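Side-chain contacts in caspase Nc subunit 1 (Drosophila melanogaster, PDB 2FP3), which is the protease portion of an initiator caspase, a cysteine endopeptidase that acts in the cascade of caspases responsible for carrying out apoptosis: residues Ser88-His91 and Leu92-Leu96; Asp162-Thr166 and Ala167-Tyr171; Pro170-Val173 and Asn174-Lys177; Ile256-Phe259 and Cys260-Met263. The protein carries 2 engineered substitutions. All coordinates share one frame; numbering follows the deposited sequence.

Contact 1 (Ser88-His91 and Leu92-Leu96); sequences SLIH and LFQEL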
loop_
_atom_site.group_PDB
_atom_site.type_symbol
_atom_site.label_atom_id
_atom_site.label_comp_id
_atom_site.label_asym_id
_atom_site.label_seq_id
_atom_site.Cartn_x
_atom_site.Cartn_y
_atom_site.Cartn_z
ATOM N N SER A 88 -3.855 -10.721 -5.883
ATOM C CA SER A 88 -4.950 -9.993 -5.257
ATOM C C SER A 88 -4.782 -8.481 -5.437
ATOM O O SER A 88 -5.708 -7.788 -5.864
ATOM C CB SER A 88 -5.014 -10.325 -3.765
ATOM O OG SER A 88 -5.294 -11.700 -3.544
ATOM N N LEU A 89 -3.599 -7.965 -5.115
ATOM C CA LEU A 89 -3.367 -6.536 -5.247
ATOM C C LEU A 89 -3.516 -6.082 -6.691
ATOM O O LEU A 89 -4.205 -5.094 -6.966
ATOM C CB LEU A 89 -1.982 -6.167 -4.709
ATOM C CG LEU A 89 -1.854 -6.244 -3.182
ATOM C CD1 LEU A 89 -0.393 -6.197 -2.777
ATOM C CD2 LEU A 89 -2.640 -5.111 -2.543
ATOM N N ILE A 90 -2.880 -6.796 -7.619
ATOM C CA ILE A 90 -2.979 -6.419 -9.021
ATOM C C ILE A 90 -4.436 -6.420 -9.459
ATOM O O ILE A 90 -4.928 -5.434 -10.005
ATOM C CB ILE A 90 -2.143 -7.362 -9.921
ATOM C CG1 ILE A 90 -0.656 -7.068 -9.709
ATOM C CG2 ILE A 90 -2.487 -7.141 -11.400
ATOM C CD1 ILE A 90 0.279 -8.150 -10.237
ATOM N N HIS A 91 -5.134 -7.515 -9.208
ATOM C CA HIS A 91 -6.537 -7.587 -9.582
ATOM C C HIS A 91 -7.322 -6.386 -9.036
ATOM O O HIS A 91 -8.004 -5.682 -9.783
ATOM C CB HIS A 91 -7.167 -8.877 -9.056
ATOM C CG HIS A 91 -8.661 -8.868 -9.108
ATOM N ND1 HIS A 91 -9.362 -8.859 -10.295
ATOM C CD2 HIS A 91 -9.585 -8.792 -8.124
ATOM C CE1 HIS A 91 -10.655 -8.772 -10.039
ATOM N NE2 HIS A 91 -10.817 -8.730 -8.729
ATOM N N LEU A 92 -7.225 -6.163 -7.731
ATOM C CA LEU A 92 -7.929 -5.062 -7.081
ATOM C C LEU A 92 -7.638 -3.692 -7.683
ATOM O O LEU A 92 -8.562 -2.887 -7.895
ATOM C CB LEU A 92 -7.582 -5.012 -5.592
ATOM C CG LEU A 92 -8.032 -3.746 -4.856
ATOM C CD1 LEU A 92 -9.543 -3.690 -4.837
ATOM C CD2 LEU A 92 -7.476 -3.748 -3.432
ATOM N N PHE A 93 -6.364 -3.410 -7.949
ATOM C CA PHE A 93 -6.030 -2.108 -8.495
ATOM C C PHE A 93 -6.332 -1.948 -9.975
ATOM O O PHE A 93 -6.452 -0.819 -10.465
ATOM C CB PHE A 93 -4.588 -1.724 -8.135
ATOM C CG PHE A 93 -4.439 -1.326 -6.690
ATOM C CD1 PHE A 93 -4.110 -2.269 -5.721
ATOM C CD2 PHE A 93 -4.771 -0.038 -6.277
ATOM C CE1 PHE A 93 -4.127 -1.943 -4.367
ATOM C CE2 PHE A 93 -4.792 0.300 -4.919
ATOM C CZ PHE A 93 -4.471 -0.662 -3.963
ATOM N N GLN A 94 -6.476 -3.063 -10.690
ATOM C CA GLN A 94 -6.854 -2.974 -12.100
ATOM C C GLN A 94 -8.304 -2.506 -12.136
ATOM O O GLN A 94 -8.688 -1.714 -12.987
ATOM C CB GLN A 94 -6.750 -4.324 -12.795
ATOM C CG GLN A 94 -5.337 -4.710 -13.170
ATOM C CD GLN A 94 -5.297 -5.912 -14.083
ATOM O OE1 GLN A 94 -5.934 -6.937 -13.814
ATOM N NE2 GLN A 94 -4.542 -5.800 -15.173
ATOM N N GLU A 95 -9.101 -2.991 -11.188
ATOM C CA GLU A 95 -10.500 -2.618 -11.100
ATOM C C GLU A 95 -10.633 -1.191 -10.573
ATOM O O GLU A 95 -11.677 -0.551 -10.748
ATOM C CB GLU A 95 -11.241 -3.600 -10.193
ATOM C CG GLU A 95 -11.065 -5.047 -10.618
ATOM C CD GLU A 95 -11.712 -5.355 -11.962
ATOM O OE1 GLU A 95 -11.251 -6.296 -12.642
ATOM O OE2 GLU A 95 -12.685 -4.669 -12.336
ATOM N N LEU A 96 -9.593 -0.687 -9.912
ATOM C CA LEU A 96 -9.648 0.693 -9.435
ATOM C C LEU A 96 -9.076 1.573 -10.544
ATOM O O LEU A 96 -8.962 2.785 -10.406
ATOM C CB LEU A 96 -8.839 0.872 -8.143
ATOM C CG LEU A 96 -9.308 0.080 -6.921
ATOM C CD1 LEU A 96 -8.516 0.515 -5.700
ATOM C CD2 LEU A 96 -10.782 0.304 -6.688
#
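His91 and Glu95, Leu89 and Phe93, and Ile90 and Gln94 are i to i+4 neighbours on successive turns of helix 82-95, the helical arm of the beta-alpha-beta unit formed with strands 62-68 and 98-103. The helical spacing is set by backbone bonds such as Phe93 N to Leu89 O (2.9 Å, 163° at the hydrogen). On the sheet-facing side, CD2 of Leu89 lies alongside the Phe93 ring, 3.9 Å from CE1, and both side chains point the same way. The Leu89 carbonyl meets the edge of that ring, its O 3.1 Å from Phe93 CD1. Beyond them are Met66 and Leu64 of strand 62-68, and Phe98 meets the Phe93 ring. Ile90 CG2 flanks the amide of Gln94 at 4.1 Å from CD, while the far end of Gln94 is engaged by its NE2 bond to Gly29 O. The third pair joins polar residues, but they touch through a CH-pi contact. Chi1 of 166° sets the His91 ring beside its carbonyl carbon, standing out from the helix, and Glu95 CG comes over one ring face from the next turn, 4.2 Å from the centroid. The bend at chi2 of Glu95 leaves the carboxylate above and just beyond the rim, OE1 3.6 Å from His91 CE1, with the two planes 47° apart. Both imidazole nitrogens are bonded elsewhere, ND1 to Val31 O and NE2 to Pro34 O. Because two carbonyl acceptors call for two N-H groups, His91 is probably protonated, and the nearby Glu95 carboxylate would be expected to stabilise that charge.

Contact 2 (Asp162-Thr166 and Ala167-Tyr171); sequences DHFQT and AKCPY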
loop_
_atom_site.group_PDB
_atom_site.type_symbol
_atom_site.label_atom_id
_atom_site.label_comp_id
_atom_site.label_asym_id
_atom_site.label_seq_id
_atom_site.Cartn_x
_atom_site.Cartn_y
_atom_site.Cartn_z
ATOM N N ASP A 162 11.080 8.939 3.922
ATOM C CA ASP A 162 11.693 10.210 3.563
ATOM C C ASP A 162 11.732 10.466 2.071
ATOM O O ASP A 162 11.756 11.614 1.628
ATOM C CB ASP A 162 13.104 10.280 4.145
ATOM C CG ASP A 162 13.100 10.533 5.644
ATOM O OD1 ASP A 162 12.271 9.926 6.355
ATOM O OD2 ASP A 162 13.932 11.338 6.112
ATOM N N HIS A 163 11.730 9.400 1.285
ATOM C CA HIS A 163 11.752 9.574 -0.151
ATOM C C HIS A 163 10.545 10.383 -0.617
ATOM O O HIS A 163 10.587 11.026 -1.662
ATOM C CB HIS A 163 11.758 8.222 -0.855
ATOM C CG HIS A 163 11.742 8.335 -2.346
ATOM N ND1 HIS A 163 10.577 8.308 -3.081
ATOM C CD2 HIS A 163 12.742 8.563 -3.231
ATOM C CE1 HIS A 163 10.859 8.517 -4.355
ATOM N NE2 HIS A 163 12.166 8.676 -4.473
ATOM N N PHE A 164 9.477 10.370 0.174
ATOM C CA PHE A 164 8.261 11.075 -0.194
ATOM C C PHE A 164 8.135 12.500 0.305
ATOM O O PHE A 164 7.049 13.069 0.278
ATOM C CB PHE A 164 7.047 10.246 0.224
ATOM C CG PHE A 164 6.972 8.917 -0.475
ATOM C CD1 PHE A 164 6.290 8.789 -1.681
ATOM C CD2 PHE A 164 7.644 7.805 0.042
ATOM C CE1 PHE A 164 6.277 7.568 -2.371
ATOM C CE2 PHE A 164 7.637 6.578 -0.636
ATOM C CZ PHE A 164 6.953 6.461 -1.844
ATOM N N GLN A 165 9.240 13.088 0.752
ATOM C CA GLN A 165 9.213 14.484 1.191
ATOM C C GLN A 165 9.000 15.321 -0.075
ATOM O O GLN A 165 9.490 14.962 -1.152
ATOM C CB GLN A 165 10.537 14.865 1.857
ATOM C CG GLN A 165 11.769 14.517 1.032
ATOM C CD GLN A 165 13.057 15.003 1.667
ATOM O OE1 GLN A 165 13.277 16.207 1.809
ATOM N NE2 GLN A 165 13.915 14.067 2.054
ATOM N N THR A 166 8.273 16.426 0.052
ATOM C CA THR A 166 7.977 17.289 -1.091
ATOM C C THR A 166 9.185 17.566 -1.988
ATOM O O THR A 166 9.061 17.633 -3.210
ATOM C CB THR A 166 7.402 18.634 -0.631
ATOM O OG1 THR A 166 8.443 19.421 -0.044
ATOM C CG2 THR A 166 6.312 18.415 0.400
ATOM N N ALA A 167 10.355 17.732 -1.382
ATOM C CA ALA A 167 11.554 17.997 -2.158
ATOM C C ALA A 167 11.828 16.893 -3.172
ATOM O O ALA A 167 12.061 17.165 -4.353
ATOM C CB ALA A 167 12.749 18.158 -1.234
ATOM N N LYS A 168 11.801 15.646 -2.715
ATOM C CA LYS A 168 12.076 14.518 -3.596
ATOM C C LYS A 168 10.905 14.097 -4.478
ATOM O O LYS A 168 11.110 13.568 -5.565
ATOM C CB LYS A 168 12.556 13.323 -2.776
ATOM C CG LYS A 168 13.843 13.582 -2.013
ATOM C CD LYS A 168 14.228 12.374 -1.168
ATOM C CE LYS A 168 15.462 12.638 -0.303
ATOM N NZ LYS A 168 15.708 11.515 0.655
ATOM N N CYS A 169 9.677 14.329 -4.021
ATOM C CA CYS A 169 8.515 13.947 -4.810
ATOM C C CYS A 169 7.620 15.103 -5.191
ATOM O O CYS A 169 6.451 15.156 -4.809
ATOM C CB CYS A 169 7.699 12.879 -4.090
ATOM S SG CYS A 169 8.472 11.272 -4.137
ATOM N N PRO A 170 8.152 16.025 -6.005
ATOM C CA PRO A 170 7.418 17.204 -6.466
ATOM C C PRO A 170 6.045 16.814 -6.997
ATOM O O PRO A 170 5.049 17.495 -6.741
ATOM C CB PRO A 170 8.307 17.755 -7.575
ATOM C CG PRO A 170 9.673 17.256 -7.229
ATOM C CD PRO A 170 9.427 15.873 -6.735
ATOM N N TYR A 171 6.009 15.711 -7.739
ATOM C CA TYR A 171 4.769 15.226 -8.353
ATOM C C TYR A 171 3.690 14.731 -7.395
ATOM O O TYR A 171 2.557 14.515 -7.820
ATOM C CB TYR A 171 5.084 14.111 -9.364
ATOM C CG TYR A 171 5.987 14.534 -10.512
ATOM C CD1 TYR A 171 6.536 13.589 -11.376
ATOM C CD2 TYR A 171 6.278 15.877 -10.743
ATOM C CE1 TYR A 171 7.351 13.971 -12.443
ATOM C CE2 TYR A 171 7.085 16.270 -11.806
ATOM C CZ TYR A 171 7.616 15.319 -12.654
ATOM O OH TYR A 171 8.382 15.724 -13.721
HETATM O O HOH W 1 10.879 18.262 1.640
#
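Cys169 and Phe164 make up the buried, inner part of this local contact, where the sulfur turns in beneath the loop: SG lies 4.1 Å from CD1 of Phe164 and meets that ring obliquely, 4.9 Å from its centroid, as a sulfur-aromatic contact. The closer approaches here are to the backbone. The same sulfur sits 3.3 Å from His163 O, and Cys169 N donates to Gln165 O at 2.9 Å, in the carbonyl plane, so that residues 165-169 close a single alpha-helix-like turn. Thr119 of helix 108-119 touches Cys169 as well, and Phe164 continues inward to Phe130 and Leu179. Just before this turn, Asp162 to Gln165 form a type I beta turn, and together the two turns carry the chain off helix 157-162 on its way to strand 177-181 of the central caspase sheet. The outer side is exposed, polar and bridged by solvent. Gln165 CG occupies the position between its own N and carbonyl carbon (chi1 51°), which folds the amide back so that NE2 donates to Asp162 O at 3.3 Å, from 40° above the carbonyl plane; Gln165 N reaches that oxygen from the opposite face. Lys168 runs extended and obliquely across this amide, its CE 3.2 Å from Gln165 NE2. At the exposed end a water bridges the turn, donating to Gln165 OE1 (3.2 Å) and accepting from Ala167 N (3.1 Å).

Contact 3 (Pro170-Val173 and Asn174-Lys177); sequences PYLV and NKPK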
loop_
_atom_site.group_PDB
_atom_site.type_symbol
_atom_site.label_atom_id
_atom_site.label_comp_id
_atom_site.label_asym_id
_atom_site.label_seq_id
_atom_site.Cartn_x
_atom_site.Cartn_y
_atom_site.Cartn_z
ATOM N N PRO A 170 8.152 16.025 -6.005
ATOM C CA PRO A 170 7.418 17.204 -6.466
ATOM C C PRO A 170 6.045 16.814 -6.997
ATOM O O PRO A 170 5.049 17.495 -6.741
ATOM C CB PRO A 170 8.307 17.755 -7.575
ATOM C CG PRO A 170 9.673 17.256 -7.229
ATOM C CD PRO A 170 9.427 15.873 -6.735
ATOM N N TYR A 171 6.009 15.711 -7.739
ATOM C CA TYR A 171 4.769 15.226 -8.353
ATOM C C TYR A 171 3.690 14.731 -7.395
ATOM O O TYR A 171 2.557 14.515 -7.820
ATOM C CB TYR A 171 5.084 14.111 -9.364
ATOM C CG TYR A 171 5.987 14.534 -10.512
ATOM C CD1 TYR A 171 6.536 13.589 -11.376
ATOM C CD2 TYR A 171 6.278 15.877 -10.743
ATOM C CE1 TYR A 171 7.351 13.971 -12.443
ATOM C CE2 TYR A 171 7.085 16.270 -11.806
ATOM C CZ TYR A 171 7.616 15.319 -12.654
ATOM O OH TYR A 171 8.382 15.724 -13.721
ATOM N N LEU A 172 4.025 14.548 -6.115
ATOM C CA LEU A 172 3.037 14.059 -5.156
ATOM C C LEU A 172 2.602 15.073 -4.100
ATOM O O LEU A 172 1.809 14.757 -3.206
ATOM C CB LEU A 172 3.548 12.779 -4.486
ATOM C CG LEU A 172 3.690 11.581 -5.436
ATOM C CD1 LEU A 172 4.287 10.408 -4.688
ATOM C CD2 LEU A 172 2.340 11.202 -6.000
ATOM N N VAL A 173 3.111 16.298 -4.213
ATOM C CA VAL A 173 2.750 17.364 -3.287
ATOM C C VAL A 173 1.229 17.563 -3.347
ATOM O O VAL A 173 0.657 17.721 -4.428
ATOM C CB VAL A 173 3.476 18.666 -3.665
ATOM C CG1 VAL A 173 2.996 19.810 -2.796
ATOM C CG2 VAL A 173 4.990 18.473 -3.513
ATOM N N ASN A 174 0.582 17.525 -2.184
ATOM C CA ASN A 174 -0.868 17.683 -2.089
ATOM C C ASN A 174 -1.656 16.566 -2.754
ATOM O O ASN A 174 -2.818 16.744 -3.111
ATOM C CB ASN A 174 -1.311 19.018 -2.675
ATOM C CG ASN A 174 -0.814 20.191 -1.863
ATOM O OD1 ASN A 174 -0.077 21.039 -2.367
ATOM N ND2 ASN A 174 -1.207 20.243 -0.595
ATOM N N LYS A 175 -1.016 15.420 -2.946
ATOM C CA LYS A 175 -1.699 14.276 -3.535
ATOM C C LYS A 175 -1.756 13.169 -2.493
ATOM O O LYS A 175 -0.876 13.045 -1.650
ATOM C CB LYS A 175 -0.956 13.759 -4.772
ATOM C CG LYS A 175 -1.116 14.607 -6.015
ATOM C CD LYS A 175 -0.445 13.937 -7.207
ATOM C CE LYS A 175 -0.454 14.822 -8.443
ATOM N NZ LYS A 175 0.176 14.120 -9.587
ATOM N N PRO A 176 -2.795 12.345 -2.541
ATOM C CA PRO A 176 -2.945 11.239 -1.585
ATOM C C PRO A 176 -1.829 10.207 -1.758
ATOM O O PRO A 176 -1.652 9.665 -2.854
ATOM C CB PRO A 176 -4.301 10.634 -1.946
ATOM C CG PRO A 176 -4.982 11.675 -2.802
ATOM C CD PRO A 176 -3.891 12.379 -3.521
ATOM N N LYS A 177 -1.085 9.933 -0.687
ATOM C CA LYS A 177 -0.008 8.933 -0.736
ATOM C C LYS A 177 -0.239 7.836 0.314
ATOM O O LYS A 177 -0.314 8.115 1.519
ATOM C CB LYS A 177 1.357 9.596 -0.513
ATOM C CG LYS A 177 1.724 10.630 -1.578
ATOM C CD LYS A 177 3.084 11.253 -1.315
ATOM C CE LYS A 177 3.026 12.228 -0.168
ATOM N NZ LYS A 177 2.184 13.387 -0.543
#
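The carbonyl of Leu172 is the flat group on which this contact closes: Lys175 N approaches one face of its plane and Lys177 NZ the opposite face. The two donors lie 2.9 Å and 3.0 Å from Leu172 O, standing 49° and 47° out of the plane, so neither follows a lone-pair direction. Lys177 reaches the oxygen because its chain bends at both chi3 and chi4. On the way its methylenes pack on Leu172, CD lying 3.5 Å from CB and 3.7 Å from CD1 of that leucine. The Lys175 N bond closes a type II beta turn from Leu172 to Lys175, with Asn174 at the third position in the left-handed backbone region (phi 65°); this turn leads the chain into strand 177-181. Lys175 runs extended back past the Tyr171 carbonyl, crossing Leu172 at about a right angle, with its CD 4.1 Å from Leu172 CD2. Its NZ makes a weak bond to Tyr171 O (3.0 Å) and stronger ones to Thr127 O and Gln125 O, tying the turn to the end of helix 122-126. The buried Lys177 NZ also donates to Ala231 O, near strand 233-237. At the exposed corner, Val173 CG1 touches Asn174 OD1 at 3.3 Å.

Contact 4 (Ile256-Phe259 and Cys260-Met263); sequences IQKF and CQVM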
loop_
_atom_site.group_PDB
_atom_site.type_symbol
_atom_site.label_atom_id
_atom_site.label_comp_id
_atom_site.label_asym_id
_atom_site.label_seq_id
_atom_site.Cartn_x
_atom_site.Cartn_y
_atom_site.Cartn_z
ATOM N N ILE A 256 -3.283 -8.279 3.952
ATOM C CA ILE A 256 -3.456 -7.960 2.540
ATOM C C ILE A 256 -4.724 -8.555 1.946
ATOM O O ILE A 256 -5.469 -7.868 1.239
ATOM C CB ILE A 256 -2.263 -8.452 1.708
ATOM C CG1 ILE A 256 -1.059 -7.557 1.960
ATOM C CG2 ILE A 256 -2.609 -8.432 0.230
ATOM C CD1 ILE A 256 0.188 -8.048 1.286
ATOM N N GLN A 257 -4.972 -9.831 2.221
ATOM C CA GLN A 257 -6.161 -10.473 1.682
ATOM C C GLN A 257 -7.430 -9.808 2.188
ATOM O O GLN A 257 -8.332 -9.492 1.406
ATOM C CB GLN A 257 -6.171 -11.964 2.033
ATOM C CG GLN A 257 -5.023 -12.739 1.396
ATOM C CD GLN A 257 -4.983 -12.590 -0.118
ATOM O OE1 GLN A 257 -3.935 -12.294 -0.697
ATOM N NE2 GLN A 257 -6.127 -12.797 -0.764
ATOM N N LYS A 258 -7.491 -9.583 3.497
ATOM C CA LYS A 258 -8.653 -8.961 4.109
ATOM C C LYS A 258 -8.826 -7.554 3.545
ATOM O O LYS A 258 -9.950 -7.079 3.337
ATOM C CB LYS A 258 -8.475 -8.903 5.627
ATOM C CG LYS A 258 -9.788 -8.802 6.374
ATOM C CD LYS A 258 -10.676 -10.009 6.086
ATOM C CE LYS A 258 -12.071 -9.825 6.671
ATOM N NZ LYS A 258 -12.969 -10.989 6.429
ATOM N N PHE A 259 -7.699 -6.890 3.303
ATOM C CA PHE A 259 -7.723 -5.546 2.746
ATOM C C PHE A 259 -8.383 -5.545 1.370
ATOM O O PHE A 259 -9.286 -4.749 1.101
ATOM C CB PHE A 259 -6.303 -4.996 2.623
ATOM C CG PHE A 259 -6.236 -3.667 1.940
ATOM C CD1 PHE A 259 -6.900 -2.563 2.472
ATOM C CD2 PHE A 259 -5.528 -3.516 0.754
ATOM C CE1 PHE A 259 -6.859 -1.329 1.831
ATOM C CE2 PHE A 259 -5.482 -2.281 0.106
ATOM C CZ PHE A 259 -6.149 -1.191 0.646
ATOM N N CYS A 260 -7.926 -6.439 0.498
ATOM C CA CYS A 260 -8.480 -6.527 -0.840
ATOM C C CYS A 260 -9.945 -6.916 -0.786
ATOM O O CYS A 260 -10.747 -6.434 -1.592
ATOM C CB CYS A 260 -7.702 -7.538 -1.674
ATOM S SG CYS A 260 -6.000 -7.039 -2.022
ATOM N N GLN A 261 -10.305 -7.783 0.159
ATOM C CA GLN A 261 -11.701 -8.190 0.276
ATOM C C GLN A 261 -12.548 -6.980 0.636
ATOM O O GLN A 261 -13.549 -6.699 -0.028
ATOM C CB GLN A 261 -11.879 -9.282 1.341
ATOM C CG GLN A 261 -11.015 -10.517 1.116
ATOM C CD GLN A 261 -11.334 -11.660 2.076
ATOM O OE1 GLN A 261 -11.479 -11.455 3.285
ATOM N NE2 GLN A 261 -11.427 -12.874 1.537
ATOM N N VAL A 262 -12.135 -6.265 1.685
ATOM C CA VAL A 262 -12.847 -5.073 2.159
ATOM C C VAL A 262 -12.874 -3.986 1.085
ATOM O O VAL A 262 -13.867 -3.275 0.930
ATOM C CB VAL A 262 -12.183 -4.493 3.434
ATOM C CG1 VAL A 262 -12.892 -3.200 3.859
ATOM C CG2 VAL A 262 -12.222 -5.531 4.556
ATOM N N MET A 263 -11.770 -3.844 0.359
ATOM C CA MET A 263 -11.704 -2.862 -0.709
ATOM C C MET A 263 -12.730 -3.257 -1.776
ATOM O O MET A 263 -13.520 -2.428 -2.220
ATOM C CB MET A 263 -10.295 -2.835 -1.315
ATOM C CG MET A 263 -9.269 -2.052 -0.513
ATOM S SD MET A 263 -9.573 -0.265 -0.604
ATOM C CE MET A 263 -8.764 0.108 -2.166
#
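Met263 meets Phe259 one helical turn earlier along nearly the whole length of its side chain. CB begins against the backbone, 3.2 Å from Phe259 O, the oxygen that accepts the Met263 N-H at 2.7 Å. CG then moves over the aromatic face: it stands 3.4 Å above the ring plane, displaced toward the rim, and lies 3.4 Å from CZ in a CH-pi contact. The bend at chi2 (-71°) turns the chain so that SD stays above the ring on its CE1-CZ side, 3.8 Å from both of those atoms. Its line to the centroid is 43° off the normal, an oblique Met-aromatic approach. CE, the tip, is still 4.1 Å from Phe259 CZ. Met263 also touches Ile275 of helix 272-284, and Phe259 touches Thr279 there. Elsewhere on the turn, Cys260 SG rests near Ile256 CG2, whereas on the outer side the aliphatic part of Lys258 passes Gln261, with CD 3.3 Å from OE1. Ile256 touches Pro182 and Phe183, and its side chain is about 11 Å from that of Ala184, the position inferred to be the active-site residue, which is changed in this structure. The arrangement is an i to i+4 Met-aromatic pair on an amphipathic helix, helix 251-266, one of those packed against the central sheet of the caspase fold.

How the contacts relate
Along the chain the contacts come in the order 1, 2, 3, 4, all within the caspase domain. They form two groups. Contacts 1 and 4 lie on neighbouring helices, 82-95 and 251-266, with centres 11 Å apart; Leu92 CD2 packs on Met263 CB at 3.6 Å and Ser88 CB on Cys260 SG at 3.8 Å. Contacts 2 and 3, with centres 8 Å apart, share Pro170 and Tyr171 in the connection between helix 157-162 and strand 177-181, where Phe164 packs on Leu172. The groups do not touch, and contacts 2 and 4 have centres 28 Å apart. Residues distant in sequence thus build one helical layer, while contacts 2 and 3 belong to one continuous connection, across the chain's centre from contact 4.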